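Local structure of 3-ketosteroid-delta4-5alpha-dehydrogenase (Rhodococcus jostii, 4AT2) at residues Leu303-Ala308 / Val481-Tyr486; Ala474-Ser479 / Gly489-Asp494; Phe111-Leu116 / Ala120-Ile125. The protein uses bound FAD to dehydrogenate 3-ketosteroids, introducing a double bond between C4 and C5 of the steroid A ring during steroid breakdown. One frame throughout, in Å; residues are numbered along the deposited sequence.

Interaction 1: Leu303-Ala308 / Val481-Tyr486. With ASD (4-androstene-3-17-dione), chain B.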
loop_
_atom_site.group_PDB
_atom_site.type_symbol
_atom_site.label_atom_id
_atom_site.label_comp_id
_atom_site.label_asym_id
_atom_site.label_seq_id
_atom_site.Cartn_x
_atom_site.Cartn_y
_atom_site.Cartn_z
ATOM N N LEU A 303 -0.518 10.647 8.684
ATOM C CA LEU A 303 -0.998 9.255 8.566
ATOM C C LEU A 303 0.182 8.356 8.301
ATOM O O LEU A 303 1.216 8.821 7.823
ATOM C CB LEU A 303 -1.927 9.110 7.348
ATOM C CG LEU A 303 -3.174 9.991 7.216
ATOM C CD1 LEU A 303 -3.937 9.634 5.945
ATOM C CD2 LEU A 303 -4.055 9.836 8.455
ATOM N N ALA A 304 0.022 7.062 8.563
ATOM C CA ALA A 304 1.024 6.089 8.150
ATOM C C ALA A 304 0.373 4.764 7.778
ATOM O O ALA A 304 -0.662 4.382 8.344
ATOM C CB ALA A 304 2.064 5.886 9.240
ATOM N N HIS A 305 0.978 4.099 6.790
ATOM C CA HIS A 305 0.636 2.716 6.418
ATOM C C HIS A 305 -0.821 2.511 6.139
ATOM O O HIS A 305 -1.408 1.511 6.545
ATOM C CB HIS A 305 1.177 1.724 7.454
ATOM C CG HIS A 305 2.643 1.915 7.743
ATOM N ND1 HIS A 305 3.600 1.688 6.810
ATOM C CD2 HIS A 305 3.296 2.395 8.874
ATOM C CE1 HIS A 305 4.803 1.979 7.332
ATOM N NE2 HIS A 305 4.620 2.416 8.593
ATOM N N MET A 306 -1.407 3.458 5.411
ATOM C CA MET A 306 -2.842 3.424 5.134
ATOM C C MET A 306 -3.274 2.235 4.280
ATOM O O MET A 306 -4.459 1.898 4.233
ATOM C CB MET A 306 -3.324 4.749 4.538
ATOM C CG MET A 306 -3.249 5.893 5.548
ATOM S SD MET A 306 -4.388 5.702 6.927
ATOM C CE MET A 306 -5.963 6.066 6.154
ATOM N N ASP A 307 -2.296 1.603 3.633
ATOM C CA ASP A 307 -2.544 0.419 2.821
ATOM C C ASP A 307 -2.501 -0.889 3.616
ATOM O O ASP A 307 -2.829 -1.932 3.065
ATOM C CB ASP A 307 -1.495 0.344 1.720
ATOM C CG ASP A 307 -0.089 0.258 2.277
ATOM O OD1 ASP A 307 0.314 1.127 3.084
ATOM O OD2 ASP A 307 0.629 -0.675 1.908
ATOM N N ALA A 308 -2.089 -0.844 4.886
ATOM C CA ALA A 308 -1.868 -2.079 5.661
ATOM C C ALA A 308 -3.190 -2.740 6.033
ATOM O O ALA A 308 -4.115 -2.080 6.503
ATOM C CB ALA A 308 -1.039 -1.797 6.909
ATOM N N VAL A 481 1.559 -1.063 15.975
ATOM C CA VAL A 481 2.760 -1.862 15.740
ATOM C C VAL A 481 2.818 -2.426 14.315
ATOM O O VAL A 481 3.899 -2.498 13.742
ATOM C CB VAL A 481 2.989 -2.945 16.819
ATOM C CG1 VAL A 481 3.181 -2.282 18.185
ATOM C CG2 VAL A 481 1.838 -3.950 16.859
ATOM N N CYS A 482 1.676 -2.797 13.740
ATOM C CA CYS A 482 1.678 -3.379 12.386
ATOM C C CYS A 482 1.756 -2.335 11.287
ATOM O O CYS A 482 0.914 -1.435 11.221
ATOM C CB CYS A 482 0.433 -4.241 12.148
ATOM S SG CYS A 482 0.315 -5.668 13.232
ATOM N N ALA A 483 2.735 -2.495 10.402
ATOM C CA ALA A 483 2.882 -1.623 9.223
ATOM C C ALA A 483 2.489 -2.321 7.918
ATOM O O ALA A 483 2.320 -1.661 6.895
ATOM C CB ALA A 483 4.311 -1.092 9.123
ATOM N N GLY A 484 2.360 -3.643 7.954
ATOM C CA GLY A 484 2.100 -4.425 6.735
ATOM C C GLY A 484 1.684 -5.833 7.104
ATOM O O GLY A 484 0.500 -6.178 7.031
ATOM N N GLY A 485 2.650 -6.634 7.558
ATOM C CA GLY A 485 2.328 -7.933 8.148
ATOM C C GLY A 485 1.471 -7.789 9.403
ATOM O O GLY A 485 1.460 -6.732 10.040
ATOM N N TYR A 486 0.765 -8.863 9.750
ATOM C CA TYR A 486 -0.119 -8.874 10.905
ATOM C C TYR A 486 0.119 -10.127 11.746
ATOM O O TYR A 486 0.461 -11.182 11.219
ATOM C CB TYR A 486 -1.596 -8.807 10.453
ATOM C CG TYR A 486 -2.576 -8.748 11.607
ATOM C CD1 TYR A 486 -2.857 -7.533 12.239
ATOM C CD2 TYR A 486 -3.219 -9.900 12.080
ATOM C CE1 TYR A 486 -3.735 -7.470 13.307
ATOM C CE2 TYR A 486 -4.091 -9.839 13.161
ATOM C CZ TYR A 486 -4.355 -8.611 13.760
ATOM O OH TYR A 486 -5.207 -8.512 14.839
HETATM C C1 ASD B . -8.767 -11.766 13.259
HETATM C C10 ASD B . -8.646 -13.292 13.423
HETATM C C11 ASD B . -10.387 -13.696 11.554
HETATM C C12 ASD B . -11.672 -14.404 11.057
HETATM C C13 ASD B . -11.666 -15.874 11.465
HETATM C C14 ASD B . -11.483 -15.961 12.980
HETATM C C15 ASD B . -11.928 -17.379 13.366
HETATM C C16 ASD B . -13.164 -17.622 12.483
HETATM C C17 ASD B . -12.962 -16.620 11.357
HETATM C C18 ASD B . -10.670 -16.683 10.627
HETATM C C19 ASD B . -7.503 -13.817 12.551
HETATM C C2 ASD B . -7.545 -10.971 13.768
HETATM C C3 ASD B . -7.044 -11.486 15.101
HETATM C C4 ASD B . -7.593 -12.756 15.639
HETATM C C5 ASD B . -8.287 -13.622 14.863
HETATM C C6 ASD B . -8.650 -14.974 15.464
HETATM C C7 ASD B . -10.018 -15.471 15.000
HETATM C C8 ASD B . -10.133 -15.418 13.477
HETATM C C9 ASD B . -10.000 -13.939 13.031
HETATM O O1 ASD B . -6.214 -10.846 15.746
HETATM O O2 ASD B . -13.757 -16.449 10.441
HETATM O O HOH W 1 1.136 -2.056 4.145
#
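The methyl group of Ala483 sits squarely over one face of the His305 imidazole, a CH-pi contact. It joins a type I beta turn, His305 to Ala308, to the loop that runs on to helix 490-507 of the FAD-binding fold. The turn lies between strands 303-304 and 309-313, the two outer strands of a small antiparallel sheet whose central strand is 444-452. Ala483 CB stands 3.5 Å from the His305 ring centroid and only 4° off the ring normal, so the methyl meets the centre of the ring and not its rim. In His305, chi1 (-52°), with CG anti to the carbonyl carbon, swings the ring toward the loop, and chi2 (-66°) turns its face to the methyl. Ala308, at the other end of the turn, adds a second methyl: its CB packs 3.4 Å from Ala483 O. The turn itself is closed by Ala308 N donating to His305 O at 3.0 Å.

A water bridges the same two segments, 2.7 Å from Asp307 OD2 and 3.0 Å from Ala483 O; it has more acceptors around it than protons to give. Asp307 also packs on Asp307 of the second subunit, which places this turn at the dimer interface.

Further along the loop lies the steroid site. Tyr486 extends its ring with CG anti to the backbone N, and the ketone oxygen on C3 of 4-androstene-3,17-dione lies at the ring edge, in plane. Tyr486 OH donates to ASD O1 at 2.7 Å.

Interaction 2: Ala474-Ser479 / Gly489-Asp494. With FAD (flavin-adenine dinucleotide), chain D.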
loop_
_atom_site.group_PDB
_atom_site.type_symbol
_atom_site.label_atom_id
_atom_site.label_comp_id
_atom_site.label_asym_id
_atom_site.label_seq_id
_atom_site.Cartn_x
_atom_site.Cartn_y
_atom_site.Cartn_z
ATOM N N ALA A 474 -5.335 6.275 20.127
ATOM C CA ALA A 474 -4.846 4.900 20.227
ATOM C C ALA A 474 -5.858 3.946 19.622
ATOM O O ALA A 474 -7.016 4.313 19.392
ATOM C CB ALA A 474 -4.559 4.531 21.676
ATOM N N GLY A 475 -5.417 2.717 19.385
ATOM C CA GLY A 475 -6.293 1.709 18.772
ATOM C C GLY A 475 -6.299 1.860 17.265
ATOM O O GLY A 475 -5.385 2.464 16.684
ATOM N N ARG A 476 -7.327 1.321 16.615
ATOM C CA ARG A 476 -7.274 1.223 15.152
ATOM C C ARG A 476 -7.592 2.511 14.384
ATOM O O ARG A 476 -7.612 2.505 13.153
ATOM C CB ARG A 476 -8.049 0.002 14.618
ATOM C CG ARG A 476 -7.393 -1.341 14.999
ATOM C CD ARG A 476 -6.147 -1.711 14.168
ATOM N NE ARG A 476 -5.004 -0.802 14.381
ATOM C CZ ARG A 476 -4.257 -0.772 15.490
ATOM N NH1 ARG A 476 -4.519 -1.600 16.501
ATOM N NH2 ARG A 476 -3.252 0.105 15.603
ATOM N N CYS A 477 -7.772 3.630 15.091
ATOM C CA CYS A 477 -7.711 4.912 14.388
ATOM C C CYS A 477 -6.263 5.363 14.187
ATOM O O CYS A 477 -6.017 6.381 13.541
ATOM C CB CYS A 477 -8.550 5.994 15.076
ATOM S SG CYS A 477 -7.958 6.593 16.678
ATOM N N THR A 478 -5.312 4.588 14.715
ATOM C CA THR A 478 -3.886 4.919 14.589
ATOM C C THR A 478 -3.125 3.831 13.850
ATOM O O THR A 478 -3.550 2.668 13.820
ATOM C CB THR A 478 -3.199 5.113 15.961
ATOM O OG1 THR A 478 -2.997 3.843 16.600
ATOM C CG2 THR A 478 -4.031 6.020 16.856
ATOM N N SER A 479 -1.987 4.216 13.272
ATOM C CA SER A 479 -1.002 3.233 12.823
ATOM C C SER A 479 -0.256 2.754 14.068
ATOM O O SER A 479 0.402 3.544 14.745
ATOM C CB SER A 479 -0.042 3.887 11.824
ATOM O OG SER A 479 0.863 2.950 11.267
ATOM N N GLY A 489 -3.592 -10.652 17.882
ATOM C CA GLY A 489 -3.330 -10.065 19.195
ATOM C C GLY A 489 -2.686 -8.695 19.141
ATOM O O GLY A 489 -2.629 -8.004 20.148
ATOM N N THR A 490 -2.172 -8.296 17.981
ATOM C CA THR A 490 -1.447 -7.025 17.916
ATOM C C THR A 490 -2.382 -5.840 18.020
ATOM O O THR A 490 -1.966 -4.765 18.451
ATOM C CB THR A 490 -0.599 -6.881 16.636
ATOM O OG1 THR A 490 -1.426 -7.125 15.491
ATOM C CG2 THR A 490 0.572 -7.868 16.657
ATOM N N SER A 491 -3.638 -6.024 17.635
ATOM C CA SER A 491 -4.572 -4.912 17.701
ATOM C C SER A 491 -5.076 -4.671 19.126
ATOM O O SER A 491 -5.061 -3.524 19.612
ATOM C CB SER A 491 -5.733 -5.100 16.737
ATOM O OG SER A 491 -6.480 -3.898 16.739
ATOM N N LEU A 492 -5.512 -5.726 19.812
ATOM C CA LEU A 492 -5.867 -5.578 21.234
ATOM C C LEU A 492 -4.630 -5.238 22.074
ATOM O O LEU A 492 -4.718 -4.473 23.043
ATOM C CB LEU A 492 -6.559 -6.837 21.785
ATOM C CG LEU A 492 -7.912 -7.232 21.168
ATOM C CD1 LEU A 492 -8.582 -8.318 22.008
ATOM C CD2 LEU A 492 -8.841 -6.047 20.943
ATOM N N GLY A 493 -3.484 -5.789 21.685
ATOM C CA GLY A 493 -2.218 -5.477 22.343
ATOM C C GLY A 493 -1.820 -4.019 22.225
ATOM O O GLY A 493 -1.626 -3.340 23.242
ATOM N N ASP A 494 -1.685 -3.512 21.000
ATOM C CA ASP A 494 -1.263 -2.122 20.878
ATOM C C ASP A 494 -2.365 -1.130 21.279
ATOM O O ASP A 494 -2.070 -0.057 21.804
ATOM C CB ASP A 494 -0.498 -1.800 19.564
ATOM C CG ASP A 494 -1.396 -1.550 18.356
ATOM O OD1 ASP A 494 -2.536 -1.061 18.494
ATOM O OD2 ASP A 494 -0.903 -1.788 17.221
HETATM P PA FAD D . -13.254 -0.785 19.147
HETATM O O1A FAD D . -12.968 -1.822 20.161
HETATM O O2A FAD D . -14.147 -1.114 18.026
HETATM O O5B FAD D . -13.838 0.497 19.910
HETATM C C5B FAD D . -14.160 1.695 19.195
HETATM C C4B FAD D . -15.435 2.300 19.807
HETATM O O4B FAD D . -15.598 3.577 19.152
HETATM C C3B FAD D . -16.655 1.448 19.434
HETATM O O3B FAD D . -17.404 1.138 20.637
HETATM C C2B FAD D . -17.446 2.339 18.469
HETATM O O2B FAD D . -18.874 2.123 18.625
HETATM C C1B FAD D . -17.034 3.738 18.922
HETATM N N9A FAD D . -17.188 4.779 17.882
HETATM C C8A FAD D . -17.041 4.671 16.555
HETATM N N7A FAD D . -17.264 5.866 16.014
HETATM C C5A FAD D . -17.540 6.735 17.006
HETATM C C6A FAD D . -17.842 8.056 17.046
HETATM N N6A FAD D . -17.891 8.745 15.906
HETATM N N1A FAD D . -18.088 8.692 18.204
HETATM C C2A FAD D . -18.027 8.000 19.405
HETATM N N3A FAD D . -17.721 6.643 19.355
HETATM C C4A FAD D . -17.488 6.049 18.155
HETATM N N1 FAD D . -7.518 -8.255 17.265
HETATM C C2 FAD D . -6.646 -8.774 18.205
HETATM O O2 FAD D . -5.641 -8.141 18.500
HETATM N N3 FAD D . -6.915 -10.009 18.812
HETATM C C4 FAD D . -8.043 -10.743 18.445
HETATM O O4 FAD D . -8.240 -11.834 18.989
HETATM C C4X FAD D . -8.922 -10.221 17.488
HETATM N N5 FAD D . -10.016 -10.916 17.091
HETATM C C5X FAD D . -10.709 -10.502 16.013
HETATM C C6 FAD D . -11.675 -11.332 15.435
HETATM C C7 FAD D . -12.412 -10.907 14.327
HETATM C C7M FAD D . -13.372 -11.785 13.787
HETATM C C8 FAD D . -12.173 -9.631 13.774
HETATM C C8M FAD D . -12.884 -9.135 12.662
HETATM C C9 FAD D . -11.216 -8.800 14.362
HETATM C C9A FAD D . -10.466 -9.238 15.464
HETATM N N10 FAD D . -9.512 -8.451 16.017
HETATM C C10 FAD D . -8.658 -8.981 16.904
HETATM C "C1'" FAD D . -9.414 -6.994 15.741
HETATM C "C2'" FAD D . -9.895 -6.200 16.966
HETATM O "O2'" FAD D . -11.189 -6.711 17.294
HETATM C "C3'" FAD D . -9.994 -4.699 16.650
HETATM O "O3'" FAD D . -8.962 -4.270 15.744
HETATM C "C4'" FAD D . -9.910 -3.891 17.955
HETATM O "O4'" FAD D . -10.951 -4.347 18.832
HETATM C "C5'" FAD D . -10.096 -2.397 17.679
HETATM O "O5'" FAD D . -9.926 -1.681 18.917
HETATM P P FAD D . -10.378 -0.138 19.025
HETATM O O1P FAD D . -9.664 0.676 18.036
HETATM O O2P FAD D . -10.339 0.236 20.479
HETATM O O3P FAD D . -11.899 -0.199 18.441
HETATM O O HOH W 2 -2.749 1.749 19.186
#
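Asp494 OD1 is gripped by both terminal nitrogens of Arg476 and by a water. Arg476 NH1 donates to Asp494 OD1 at 2.9 Å, and Arg476 NH2 donates to the same Asp494 OD1 over a longer 3.2 Å. This is an end-on salt bridge onto one oxygen: OD1 lies in the guanidinium plane and is met on its syn side, with the two nitrogens coming from opposite faces of the carboxylate. The planes of the two groups are turned 68° apart, so they do not pair flat. The water donates to Asp494 OD1 and accepts from Gly475 N at 2.8 Å, tying the carboxylate to the turn Gly475 to Thr478.

The arginine chain bends twice, at chi2 and chi3, to bring its end back between turn and helix. There NH1 also reaches Ser491 OG at 3.0 Å, again in the guanidinium plane, while NH2 donates to Thr478 O from above the carbonyl plane. Four hydrogen bonds therefore fix the rotation of this buried guanidinium. Ser491 OG, anti to its own backbone N (chi1 -172°), also meets the cofactor, 2.7 Å from FAD O3'; either hydroxyl could be the donor.

Backbone amides complete the grip on FAD. Arg476 N donates to FAD O1P at 2.8 Å, and the bare CA of Gly475 lies 3.6 Å from FAD O1P. At the helix start Leu492 N donates to flavin O2 at 2.8 Å and a nearly straight 175°; the positive helix end probably favours negative charge on the reduced ring. A turn amide on the pyrophosphate and a helix N-terminus on flavin O2 are consistent with the FAD site of flavoproteins of the glutathione reductase and fumarate reductase type.

Interaction 3: Phe111-Leu116 / Ala120-Ile125; sequences FMMAAL and ADEEKI
The one aromatic ring here, Phe111, is turned away from the Met112, Met113 and Ile125 packing: Ala115 CB lies over one of its faces, 3.5 Å above the plane and offset toward the rim, and Phe175 meets it edge-to-face. The contact itself is the apolar inner side of a helical hairpin in which a short link joins helix 105-115 to helix 122-130.

Ile125 touches both methionines, one with each branch. Its CG2, anti to the backbone N, touches Met112 CB at 3.7 Å, while CD1 at the end of the other branch reaches Met113 SD at 3.8 Å. Met113 is folded at chi2 (-57°) and again at chi3, which curls its sulfur and methyl across the start of the second helix. There CE rests 3.6 Å from Ala120 O and 3.8 Å from Glu122 CB, and the Met113 side chain as a whole crosses that of Glu122 at about a right angle. Glu122 meets Met113 through CB and CG, and its OE2 forms a salt bridge with Lys109, one helix turn before Met113.

Asp121 is the N-cap of the second helix: Lys124 N donates to Asp121 OD1 at 3.0 Å, approaching from above the carboxylate plane. On the link side a water joins the two backbones, donating to Met113 O at 2.8 Å and accepting from Ala120 N at 3.1 Å.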
loop_
_atom_site.group_PDB
_atom_site.type_symbol
_atom_site.label_atom_id
_atom_site.label_comp_id
_atom_site.label_asym_id
_atom_site.label_seq_id
_atom_site.Cartn_x
_atom_site.Cartn_y
_atom_site.Cartn_z
ATOM N N PHE A 111 11.519 -10.433 15.974
ATOM C CA PHE A 111 10.405 -11.054 15.275
ATOM C C PHE A 111 9.461 -10.009 14.675
ATOM O O PHE A 111 9.075 -10.103 13.498
ATOM C CB PHE A 111 9.594 -12.005 16.171
ATOM C CG PHE A 111 8.327 -12.463 15.512
ATOM C CD1 PHE A 111 8.359 -13.472 14.547
ATOM C CD2 PHE A 111 7.120 -11.821 15.775
ATOM C CE1 PHE A 111 7.202 -13.869 13.893
ATOM C CE2 PHE A 111 5.961 -12.208 15.122
ATOM C CZ PHE A 111 6.002 -13.235 14.185
ATOM N N MET A 112 9.056 -9.042 15.491
ATOM C CA MET A 112 8.027 -8.091 15.059
ATOM C C MET A 112 8.503 -7.221 13.894
ATOM O O MET A 112 7.742 -6.968 12.966
ATOM C CB MET A 112 7.549 -7.220 16.224
ATOM C CG MET A 112 6.736 -8.005 17.251
ATOM S SD MET A 112 6.208 -6.995 18.648
ATOM C CE MET A 112 4.798 -6.124 17.955
ATOM N N MET A 113 9.755 -6.772 13.944
ATOM C CA MET A 113 10.320 -5.969 12.843
ATOM C C MET A 113 10.293 -6.755 11.531
ATOM O O MET A 113 9.974 -6.207 10.467
ATOM C CB MET A 113 11.758 -5.520 13.158
ATOM C CG MET A 113 11.866 -4.490 14.273
ATOM S SD MET A 113 10.906 -2.990 13.978
ATOM C CE MET A 113 11.719 -2.341 12.514
ATOM N N ALA A 114 10.606 -8.047 11.612
ATOM C CA ALA A 114 10.632 -8.899 10.422
ATOM C C ALA A 114 9.241 -9.230 9.889
ATOM O O ALA A 114 9.032 -9.244 8.672
ATOM C CB ALA A 114 11.404 -10.182 10.717
ATOM N N ALA A 115 8.296 -9.492 10.794
ATOM C CA ALA A 115 6.994 -10.041 10.418
ATOM C C ALA A 115 5.942 -8.985 10.140
ATOM O O ALA A 115 4.969 -9.265 9.445
ATOM C CB ALA A 115 6.486 -11.010 11.485
ATOM N N LEU A 116 6.115 -7.793 10.709
ATOM C CA LEU A 116 5.029 -6.803 10.713
ATOM C C LEU A 116 5.315 -5.599 9.832
ATOM O O LEU A 116 4.568 -4.619 9.864
ATOM C CB LEU A 116 4.679 -6.366 12.144
ATOM C CG LEU A 116 4.376 -7.507 13.126
ATOM C CD1 LEU A 116 4.047 -6.923 14.500
ATOM C CD2 LEU A 116 3.232 -8.397 12.628
ATOM N N ALA A 120 8.222 -1.159 9.311
ATOM C CA ALA A 120 7.650 -1.078 10.661
ATOM C C ALA A 120 8.337 0.002 11.502
ATOM O O ALA A 120 9.526 0.284 11.328
ATOM C CB ALA A 120 7.738 -2.430 11.358
ATOM N N ASP A 121 7.569 0.603 12.404
ATOM C CA ASP A 121 8.046 1.700 13.251
ATOM C C ASP A 121 8.950 1.131 14.342
ATOM O O ASP A 121 8.460 0.593 15.331
ATOM C CB ASP A 121 6.825 2.407 13.862
ATOM C CG ASP A 121 7.184 3.650 14.660
ATOM O OD1 ASP A 121 8.301 3.739 15.211
ATOM O OD2 ASP A 121 6.313 4.541 14.761
ATOM N N GLU A 122 10.265 1.251 14.163
ATOM C CA GLU A 122 11.197 0.603 15.078
ATOM C C GLU A 122 11.097 1.176 16.497
ATOM O O GLU A 122 11.126 0.430 17.483
ATOM C CB GLU A 122 12.641 0.670 14.562
ATOM C CG GLU A 122 13.570 -0.246 15.351
ATOM C CD GLU A 122 15.018 -0.191 14.908
ATOM O OE1 GLU A 122 15.325 0.425 13.858
ATOM O OE2 GLU A 122 15.855 -0.773 15.627
ATOM N N GLU A 123 10.967 2.492 16.599
ATOM C CA GLU A 123 10.813 3.122 17.909
ATOM C C GLU A 123 9.597 2.559 18.642
ATOM O O GLU A 123 9.688 2.205 19.818
ATOM C CB GLU A 123 10.703 4.649 17.791
ATOM C CG GLU A 123 10.612 5.352 19.141
ATOM C CD GLU A 123 10.148 6.804 19.055
ATOM O OE1 GLU A 123 9.598 7.233 18.027
ATOM O OE2 GLU A 123 10.318 7.533 20.046
ATOM N N LYS A 124 8.458 2.499 17.950
ATOM C CA LYS A 124 7.219 2.028 18.574
ATOM C C LYS A 124 7.308 0.556 18.959
ATOM O O LYS A 124 6.960 0.187 20.072
ATOM C CB LYS A 124 5.998 2.273 17.674
ATOM C CG LYS A 124 4.673 2.133 18.418
ATOM C CD LYS A 124 3.454 2.422 17.540
ATOM C CE LYS A 124 3.505 3.854 17.026
ATOM N NZ LYS A 124 2.219 4.579 17.164
ATOM N N ILE A 125 7.776 -0.282 18.036
ATOM C CA ILE A 125 7.918 -1.706 18.339
ATOM C C ILE A 125 8.879 -1.945 19.506
ATOM O O ILE A 125 8.568 -2.733 20.403
ATOM C CB ILE A 125 8.253 -2.533 17.085
ATOM C CG1 ILE A 125 6.979 -2.645 16.222
ATOM C CG2 ILE A 125 8.773 -3.916 17.465
ATOM C CD1 ILE A 125 7.179 -3.287 14.863
HETATM O O HOH W 3 9.883 -3.766 9.154
#

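How the interactions relate
Interaction 3 comes first along the chain, followed by interactions 1 and 2, whose segments alternate: 303-308, 474-479, 481-486, 489-494. Their centres lie about 11 Å apart (1 to 2 and 1 to 3) and about 14 Å apart (2 to 3). The loop between strand 471-473 and helix 490-507 is common to interactions 1 and 2, and Val481 N to Asp494 OD2 (2.9 Å) ties it to the helix. The hairpin of interaction 3 holds the same loop at two points, Leu116 O to Ala483 N and Lys124 NZ to Ser479 O. One loop thus runs from the FAD pyrophosphate to the steroid pocket, with the dimer-facing turn packed against it on the way.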